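Ribonucleoside-diphosphate reductase, alpha chain (Actinobacillus ureae ATCC 25976, PDB 6DQX) probably reduces ribonucleoside diphosphates to deoxynucleotides, as the catalytic alpha subunit of a class Id ribonucleotide reductase. Local coordinates at residues A[45-59]-A[87-99]. Sequence-based numbering, arbitrary orientation.
Sequences YLLEGTTALERIRFI and LSSPIWSNFGLDR
R55 of helix 52-67 lays its guanidinium against the C-terminal end of helix 89-94. Its NE donates to W92 O at 2.9 Å, and NH2 reaches the same oxygen, so the grip is side-on. NH1 and NH2 both bind F95 O end-on. R55 NH2 is 2.7 Å from F95 O and uses a lone pair of that oxygen, in the carbonyl plane. A weak bond joins NH2 to I91 O. CG stands anti to the backbone N (chi1 -175°), and a bend at chi2 (68°) turns the chain along W92. There R55 CG lies 3.8 Å from W92 CE3.

I59 CG1 covers the centre of one guanidinium face, and L97 CD1 lies over the opposite face. I56 CG1 meets W92 CH2 at 3.5 Å. S89 CA sits over one face of the Y45 ring. Y45 CD2 also touches W92 CB. A water lies 2.9 Å from Y45 O and 3.0 Å from W92 O. L47 CG covers the R99 guanidinium.

In the second shell, R99 NE and NH2 hold S93 O side-on, which fixes that guanidinium. E322 of helix 308-327 accepts from G96 N.

One buried arginine thus ties helix 52-67 to the last turn of helix 89-94 and, through F95 O, to the type II turn N94-L97. The helix dipole would probably favour its positive charge there.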
ATOM      1  N   TYR A  45      12.273  25.931  -4.061  1.00 31.46           N
ATOM      2  CA  TYR A  45      12.963  25.414  -2.857  1.00 29.81           C
ATOM      3  C   TYR A  45      12.909  26.269  -1.615  1.00 27.58           C
ATOM      4  O   TYR A  45      12.968  25.719  -0.514  1.00 31.08           O
ATOM      5  CB  TYR A  45      14.451  25.138  -3.141  1.00 31.57           C
ATOM      6  CG  TYR A  45      14.756  24.303  -4.368  1.00 33.85           C
ATOM      7  CD1 TYR A  45      13.853  23.358  -4.868  1.00 35.39           C
ATOM      8  CD2 TYR A  45      15.981  24.428  -5.010  1.00 36.36           C
ATOM      9  CE1 TYR A  45      14.145  22.613  -6.003  1.00 37.00           C
ATOM     10  CE2 TYR A  45      16.286  23.666  -6.132  1.00 36.74           C
ATOM     11  CZ  TYR A  45      15.362  22.774  -6.628  1.00 35.74           C
ATOM     12  OH  TYR A  45      15.648  22.033  -7.744  1.00 36.76           O
ATOM     13  N   LEU A  46      12.821  27.588  -1.761  1.00 25.24           N
ATOM     14  CA  LEU A  46      12.942  28.493  -0.617  1.00 26.51           C
ATOM     15  C   LEU A  46      11.583  28.741   0.005  1.00 27.21           C
ATOM     16  O   LEU A  46      10.590  28.888  -0.715  1.00 26.99           O
ATOM     17  CB  LEU A  46      13.517  29.838  -1.055  1.00 26.21           C
ATOM     18  CG  LEU A  46      14.919  29.776  -1.669  1.00 26.50           C
ATOM     19  CD1 LEU A  46      15.300  31.140  -2.198  1.00 27.14           C
ATOM     20  CD2 LEU A  46      15.929  29.290  -0.638  1.00 26.97           C
ATOM     21  N   LEU A  47      11.549  28.797   1.326  1.00 27.66           N
ATOM     22  CA  LEU A  47      10.343  29.217   2.036  1.00 29.65           C
ATOM     23  C   LEU A  47      10.070  30.691   1.748  1.00 31.25           C
ATOM     24  O   LEU A  47      11.004  31.487   1.611  1.00 28.17           O
ATOM     25  CB  LEU A  47      10.483  28.965   3.539  1.00 30.78           C
ATOM     26  CG  LEU A  47      10.284  27.484   3.907  1.00 32.24           C
ATOM     27  CD1 LEU A  47      10.851  27.191   5.282  1.00 33.16           C
ATOM     28  CD2 LEU A  47       8.813  27.080   3.841  1.00 33.77           C
ATOM     29  N   GLU A  48       8.785  31.043   1.622  1.00 32.23           N
ATOM     30  CA  GLU A  48       8.367  32.430   1.448  1.00 35.12           C
ATOM     31  C   GLU A  48       9.085  33.271   2.491  1.00 32.65           C
ATOM     32  O   GLU A  48       9.172  32.886   3.658  1.00 34.67           O
ATOM     33  CB  GLU A  48       6.837  32.557   1.587  1.00 38.29           C
ATOM     34  CG  GLU A  48       6.308  33.986   1.704  1.00 42.50           C
ATOM     35  CD  GLU A  48       4.791  34.050   1.598  1.00 47.38           C
ATOM     36  OE1 GLU A  48       4.265  33.895   0.472  1.00 49.39           O
ATOM     37  OE2 GLU A  48       4.125  34.253   2.637  1.00 52.82           O
ATOM     38  N   GLY A  49       9.649  34.387   2.057  1.00 33.18           N
ATOM     39  CA  GLY A  49      10.392  35.283   2.946  1.00 32.50           C
ATOM     40  C   GLY A  49      11.832  34.906   3.278  1.00 32.72           C
ATOM     41  O   GLY A  49      12.403  35.472   4.208  1.00 34.96           O
ATOM     42  N   THR A  50      12.418  33.941   2.562  1.00 28.93           N
ATOM     43  CA  THR A  50      13.868  33.648   2.652  1.00 26.14           C
ATOM     44  C   THR A  50      14.453  33.876   1.253  1.00 24.56           C
ATOM     45  O   THR A  50      13.932  33.333   0.285  1.00 24.75           O
ATOM     46  CB  THR A  50      14.142  32.195   3.117  1.00 26.22           C
ATOM     47  OG1 THR A  50      13.677  32.012   4.465  1.00 25.30           O
ATOM     48  CG2 THR A  50      15.655  31.878   3.085  1.00 26.57           C
ATOM     49  N   THR A  51      15.491  34.710   1.139  1.00 20.81           N
ATOM     50  CA  THR A  51      16.161  34.930  -0.140  1.00 20.16           C
ATOM     51  C   THR A  51      17.199  33.825  -0.382  1.00 20.02           C
ATOM     52  O   THR A  51      17.631  33.178   0.563  1.00 19.13           O
ATOM     53  CB  THR A  51      16.909  36.267  -0.202  1.00 19.94           C
ATOM     54  OG1 THR A  51      18.035  36.248   0.698  1.00 18.24           O
ATOM     55  CG2 THR A  51      15.958  37.438   0.150  1.00 20.44           C
ATOM     56  N   ALA A  52      17.615  33.665  -1.642  1.00 20.57           N
ATOM     57  CA  ALA A  52      18.687  32.699  -1.996  1.00 20.67           C
ATOM     58  C   ALA A  52      19.986  32.950  -1.224  1.00 19.93           C
ATOM     59  O   ALA A  52      20.551  32.037  -0.645  1.00 20.23           O
ATOM     60  CB  ALA A  52      18.950  32.727  -3.486  1.00 19.90           C
ATOM     61  N   LEU A  53      20.445  34.203  -1.172  1.00 20.14           N
ATOM     62  CA  LEU A  53      21.683  34.506  -0.456  1.00 20.35           C
ATOM     63  C   LEU A  53      21.556  34.223   1.028  1.00 20.08           C
ATOM     64  O   LEU A  53      22.457  33.686   1.633  1.00 21.00           O
ATOM     65  CB  LEU A  53      22.124  35.968  -0.676  1.00 21.36           C
ATOM     66  CG  LEU A  53      22.640  36.359  -2.060  1.00 22.92           C
ATOM     67  CD1 LEU A  53      22.773  37.882  -2.212  1.00 24.09           C
ATOM     68  CD2 LEU A  53      23.968  35.657  -2.333  1.00 24.16           C
ATOM     69  N   GLU A  54      20.432  34.602   1.626  1.00 20.44           N
ATOM     70  CA  GLU A  54      20.181  34.339   3.036  1.00 21.01           C
ATOM     71  C   GLU A  54      20.239  32.838   3.344  1.00 19.61           C
ATOM     72  O   GLU A  54      20.800  32.397   4.348  1.00 19.19           O
ATOM     73  CB  GLU A  54      18.799  34.905   3.355  1.00 23.99           C
ATOM     74  CG  GLU A  54      18.359  34.857   4.773  1.00 25.66           C
ATOM     75  CD  GLU A  54      17.121  35.714   4.970  1.00 28.94           C
ATOM     76  OE1 GLU A  54      16.289  35.845   4.026  1.00 28.03           O
ATOM     77  OE2 GLU A  54      16.994  36.263   6.069  1.00 34.14           O
ATOM     78  N   ARG A  55      19.626  32.067   2.471  1.00 18.18           N
ATOM     79  CA  ARG A  55      19.633  30.613   2.600  1.00 17.86           C
ATOM     80  C   ARG A  55      21.073  30.050   2.547  1.00 17.24           C
ATOM     81  O   ARG A  55      21.432  29.191   3.361  1.00 17.50           O
ATOM     82  CB  ARG A  55      18.744  30.018   1.504  1.00 18.14           C
ATOM     83  CG  ARG A  55      18.535  28.518   1.559  1.00 18.18           C
ATOM     84  CD  ARG A  55      17.718  28.062   2.740  1.00 19.07           C
ATOM     85  NE  ARG A  55      17.746  26.601   2.813  1.00 19.37           N
ATOM     86  CZ  ARG A  55      17.973  25.858   3.889  1.00 18.61           C
ATOM     87  NH1 ARG A  55      18.165  26.391   5.080  1.00 19.46           N
ATOM     88  NH2 ARG A  55      17.997  24.527   3.754  1.00 19.07           N
ATOM     89  N   ILE A  56      21.897  30.566   1.643  1.00 17.46           N
ATOM     90  CA  ILE A  56      23.278  30.065   1.502  1.00 17.12           C
ATOM     91  C   ILE A  56      24.078  30.349   2.767  1.00 17.93           C
ATOM     92  O   ILE A  56      24.796  29.494   3.272  1.00 16.87           O
ATOM     93  CB  ILE A  56      23.975  30.639   0.257  1.00 17.61           C
ATOM     94  CG1 ILE A  56      23.287  30.142  -1.023  1.00 18.51           C
ATOM     95  CG2 ILE A  56      25.458  30.311   0.254  1.00 17.94           C
ATOM     96  CD1 ILE A  56      23.559  31.032  -2.220  1.00 18.75           C
ATOM     97  N   ARG A  57      23.969  31.574   3.271  1.00 19.06           N
ATOM     98  CA  ARG A  57      24.601  31.913   4.528  1.00 19.87           C
ATOM     99  C   ARG A  57      24.147  31.017   5.677  1.00 19.17           C
ATOM    100  O   ARG A  57      24.974  30.592   6.482  1.00 18.85           O
ATOM    101  CB  ARG A  57      24.338  33.401   4.875  1.00 21.70           C
ATOM    102  CG  ARG A  57      24.924  33.842   6.220  1.00 23.80           C
ATOM    103  CD  ARG A  57      26.421  34.108   6.086  1.00 26.55           C
ATOM    104  NE  ARG A  57      26.695  35.422   5.462  1.00 27.92           N
ATOM    105  CZ  ARG A  57      27.856  35.792   4.893  1.00 30.58           C
ATOM    106  NH1 ARG A  57      28.912  34.963   4.829  1.00 32.44           N
ATOM    107  NH2 ARG A  57      27.966  37.005   4.360  1.00 29.53           N
ATOM    108  N   PHE A  58      22.834  30.784   5.803  1.00 19.38           N
ATOM    109  CA  PHE A  58      22.308  29.926   6.855  1.00 19.63           C
ATOM    110  C   PHE A  58      22.883  28.507   6.746  1.00 19.25           C
ATOM    111  O   PHE A  58      23.273  27.918   7.740  1.00 17.23           O
ATOM    112  CB  PHE A  58      20.779  29.854   6.809  1.00 22.59           C
ATOM    113  CG  PHE A  58      20.193  28.913   7.818  1.00 24.75           C
ATOM    114  CD1 PHE A  58      19.955  29.332   9.119  1.00 27.24           C
ATOM    115  CD2 PHE A  58      19.894  27.598   7.473  1.00 25.91           C
ATOM    116  CE1 PHE A  58      19.408  28.463  10.052  1.00 28.78           C
ATOM    117  CE2 PHE A  58      19.361  26.724   8.396  1.00 26.70           C
ATOM    118  CZ  PHE A  58      19.127  27.148   9.692  1.00 28.72           C
ATOM    119  N   ILE A  59      22.921  27.982   5.528  1.00 17.61           N
ATOM    120  CA  ILE A  59      23.456  26.614   5.297  1.00 17.29           C
ATOM    121  C   ILE A  59      24.926  26.529   5.731  1.00 17.30           C
ATOM    122  O   ILE A  59      25.312  25.595   6.452  1.00 17.52           O
ATOM    123  CB  ILE A  59      23.279  26.210   3.819  1.00 16.63           C
ATOM    124  CG1 ILE A  59      21.813  25.936   3.545  1.00 16.44           C
ATOM    125  CG2 ILE A  59      24.153  24.997   3.460  1.00 16.73           C
ATOM    126  CD1 ILE A  59      21.454  25.796   2.079  1.00 16.38           C
ATOM    127  N   LEU A  87      24.422  22.345  -4.749  1.00 16.17           N
ATOM    128  CA  LEU A  87      23.830  21.598  -3.645  1.00 16.52           C
ATOM    129  C   LEU A  87      22.566  20.937  -4.145  1.00 16.47           C
ATOM    130  O   LEU A  87      21.890  21.465  -5.049  1.00 16.60           O
ATOM    131  CB  LEU A  87      23.501  22.516  -2.462  1.00 16.81           C
ATOM    132  CG  LEU A  87      24.598  23.472  -2.013  1.00 17.10           C
ATOM    133  CD1 LEU A  87      24.101  24.269  -0.835  1.00 18.07           C
ATOM    134  CD2 LEU A  87      25.868  22.724  -1.669  1.00 17.19           C
ATOM    135  N   SER A  88      22.243  19.784  -3.573  1.00 16.16           N
ATOM    136  CA  SER A  88      21.076  19.022  -4.006  1.00 16.57           C
ATOM    137  C   SER A  88      19.797  19.750  -3.608  1.00 16.94           C
ATOM    138  O   SER A  88      19.787  20.550  -2.657  1.00 15.55           O
ATOM    139  CB  SER A  88      21.060  17.632  -3.381  1.00 16.24           C
ATOM    140  OG  SER A  88      20.746  17.726  -2.007  1.00 15.99           O
ATOM    141  N   SER A  89      18.716  19.438  -4.313  1.00 18.30           N
ATOM    142  CA  SER A  89      17.433  20.075  -3.994  1.00 18.35           C
ATOM    143  C   SER A  89      16.921  19.744  -2.585  1.00 18.17           C
ATOM    144  O   SER A  89      16.401  20.636  -1.943  1.00 17.61           O
ATOM    145  CB  SER A  89      16.377  19.851  -5.083  1.00 20.08           C
ATOM    146  OG  SER A  89      16.008  18.517  -5.204  1.00 23.82           O
ATOM    147  N   PRO A  90      17.085  18.490  -2.089  1.00 17.27           N
ATOM    148  CA  PRO A  90      16.734  18.255  -0.681  1.00 17.25           C
ATOM    149  C   PRO A  90      17.533  19.090   0.330  1.00 16.86           C
ATOM    150  O   PRO A  90      16.998  19.486   1.356  1.00 17.15           O
ATOM    151  CB  PRO A  90      17.006  16.753  -0.494  1.00 17.97           C
ATOM    152  CG  PRO A  90      16.852  16.173  -1.856  1.00 17.83           C
ATOM    153  CD  PRO A  90      17.448  17.222  -2.753  1.00 18.16           C
ATOM    154  N   ILE A  91      18.808  19.363   0.041  1.00 15.68           N
ATOM    155  CA  ILE A  91      19.625  20.207   0.908  1.00 15.53           C
ATOM    156  C   ILE A  91      19.132  21.665   0.858  1.00 15.69           C
ATOM    157  O   ILE A  91      18.925  22.296   1.910  1.00 17.69           O
ATOM    158  CB  ILE A  91      21.130  20.068   0.530  1.00 15.38           C
ATOM    159  CG1 ILE A  91      21.612  18.674   0.967  1.00 15.25           C
ATOM    160  CG2 ILE A  91      21.960  21.186   1.157  1.00 15.12           C
ATOM    161  CD1 ILE A  91      22.925  18.192   0.360  1.00 14.99           C
ATOM    162  N   TRP A  92      18.927  22.184  -0.344  1.00 15.63           N
ATOM    163  CA  TRP A  92      18.366  23.544  -0.526  1.00 16.21           C
ATOM    164  C   TRP A  92      17.045  23.645   0.219  1.00 16.84           C
ATOM    165  O   TRP A  92      16.779  24.644   0.906  1.00 18.01           O
ATOM    166  CB  TRP A  92      18.096  23.868  -1.994  1.00 16.65           C
ATOM    167  CG  TRP A  92      19.217  24.498  -2.729  1.00 17.47           C
ATOM    168  CD1 TRP A  92      20.033  23.894  -3.657  1.00 18.24           C
ATOM    169  CD2 TRP A  92      19.658  25.855  -2.630  1.00 18.33           C
ATOM    170  NE1 TRP A  92      20.964  24.796  -4.125  1.00 17.88           N
ATOM    171  CE2 TRP A  92      20.755  26.004  -3.514  1.00 18.58           C
ATOM    172  CE3 TRP A  92      19.242  26.958  -1.877  1.00 19.22           C
ATOM    173  CZ2 TRP A  92      21.436  27.211  -3.665  1.00 19.06           C
ATOM    174  CZ3 TRP A  92      19.910  28.166  -2.041  1.00 19.40           C
ATOM    175  CH2 TRP A  92      21.000  28.281  -2.922  1.00 18.53           C
ATOM    176  N   SER A  93      16.224  22.609   0.083  1.00 17.64           N
ATOM    177  CA  SER A  93      14.859  22.651   0.664  1.00 18.12           C
ATOM    178  C   SER A  93      14.819  22.521   2.182  1.00 19.31           C
ATOM    179  O   SER A  93      14.047  23.251   2.848  1.00 20.41           O
ATOM    180  CB  SER A  93      13.957  21.604   0.018  1.00 18.19           C
ATOM    181  OG  SER A  93      13.768  21.898  -1.353  1.00 18.67           O
ATOM    182  N   ASN A  94      15.622  21.601   2.728  1.00 18.26           N
ATOM    183  CA  ASN A  94      15.428  21.085   4.074  1.00 18.54           C
ATOM    184  C   ASN A  94      16.602  21.174   5.025  1.00 17.56           C
ATOM    185  O   ASN A  94      16.400  21.021   6.221  1.00 17.71           O
ATOM    186  CB  ASN A  94      14.984  19.599   3.995  1.00 20.65           C
ATOM    187  CG  ASN A  94      13.804  19.376   3.041  1.00 22.48           C
ATOM    188  OD1 ASN A  94      13.764  18.376   2.321  1.00 24.01           O
ATOM    189  ND2 ASN A  94      12.841  20.323   3.023  1.00 22.37           N
ATOM    190  N   PHE A  95      17.838  21.343   4.539  1.00 16.71           N
ATOM    191  CA  PHE A  95      18.990  21.304   5.453  1.00 17.35           C
ATOM    192  C   PHE A  95      18.933  22.389   6.529  1.00 18.10           C
ATOM    193  O   PHE A  95      18.732  23.564   6.219  1.00 17.30           O
ATOM    194  CB  PHE A  95      20.325  21.403   4.681  1.00 17.26           C
ATOM    195  CG  PHE A  95      21.541  21.343   5.568  1.00 16.86           C
ATOM    196  CD1 PHE A  95      21.856  20.188   6.254  1.00 17.37           C
ATOM    197  CD2 PHE A  95      22.366  22.452   5.736  1.00 17.21           C
ATOM    198  CE1 PHE A  95      22.972  20.128   7.091  1.00 17.20           C
ATOM    199  CE2 PHE A  95      23.477  22.403   6.580  1.00 16.68           C
ATOM    200  CZ  PHE A  95      23.797  21.242   7.228  1.00 17.42           C
ATOM    201  N   GLY A  96      19.139  21.998   7.788  1.00 18.87           N
ATOM    202  CA  GLY A  96      19.055  22.922   8.905  1.00 21.41           C
ATOM    203  C   GLY A  96      17.640  23.351   9.300  1.00 21.51           C
ATOM    204  O   GLY A  96      17.487  24.129  10.229  1.00 23.65           O
ATOM    205  N   LEU A  97      16.614  22.861   8.610  1.00 22.44           N
ATOM    206  CA  LEU A  97      15.215  23.194   8.903  1.00 23.28           C
ATOM    207  C   LEU A  97      14.465  21.983   9.477  1.00 25.60           C
ATOM    208  O   LEU A  97      14.924  20.842   9.398  1.00 22.73           O
ATOM    209  CB  LEU A  97      14.506  23.673   7.635  1.00 22.99           C
ATOM    210  CG  LEU A  97      15.151  24.790   6.811  1.00 22.98           C
ATOM    211  CD1 LEU A  97      14.310  25.112   5.591  1.00 23.45           C
ATOM    212  CD2 LEU A  97      15.379  26.032   7.652  1.00 23.83           C
ATOM    213  N   ASP A  98      13.287  22.229  10.052  1.00 27.70           N
ATOM    214  CA  ASP A  98      12.467  21.129  10.593  1.00 29.97           C
ATOM    215  C   ASP A  98      11.899  20.201   9.525  1.00 28.06           C
ATOM    216  O   ASP A  98      11.883  18.982   9.703  1.00 29.47           O
ATOM    217  CB  ASP A  98      11.318  21.696  11.438  1.00 34.48           C
ATOM    218  CG  ASP A  98      11.805  22.365  12.700  1.00 38.15           C
ATOM    219  OD1 ASP A  98      12.938  22.073  13.143  1.00 42.48           O
ATOM    220  OD2 ASP A  98      11.049  23.184  13.269  1.00 45.23           O
ATOM    221  N   ARG A  99      11.445  20.773   8.416  1.00 29.04           N
ATOM    222  CA  ARG A  99      10.753  20.003   7.391  1.00 27.33           C
ATOM    223  C   ARG A  99      11.663  18.999   6.675  1.00 28.11           C
ATOM    224  O   ARG A  99      12.887  19.195   6.602  1.00 26.88           O
ATOM    225  CB  ARG A  99      10.077  20.923   6.368  1.00 29.05           C
ATOM    226  CG  ARG A  99      10.997  21.760   5.485  1.00 29.59           C
ATOM    227  CD  ARG A  99      10.204  22.442   4.385  1.00 30.77           C
ATOM    228  NE  ARG A  99      11.053  23.132   3.414  1.00 31.55           N
ATOM    229  CZ  ARG A  99      10.601  23.822   2.360  1.00 34.25           C
ATOM    230  NH1 ARG A  99       9.290  23.932   2.125  1.00 36.32           N
ATOM    231  NH2 ARG A  99      11.457  24.414   1.530  1.00 32.98           N
TER
HETATM  232  O   HOH W   1      14.380  26.150   1.976  1.00 26.94           O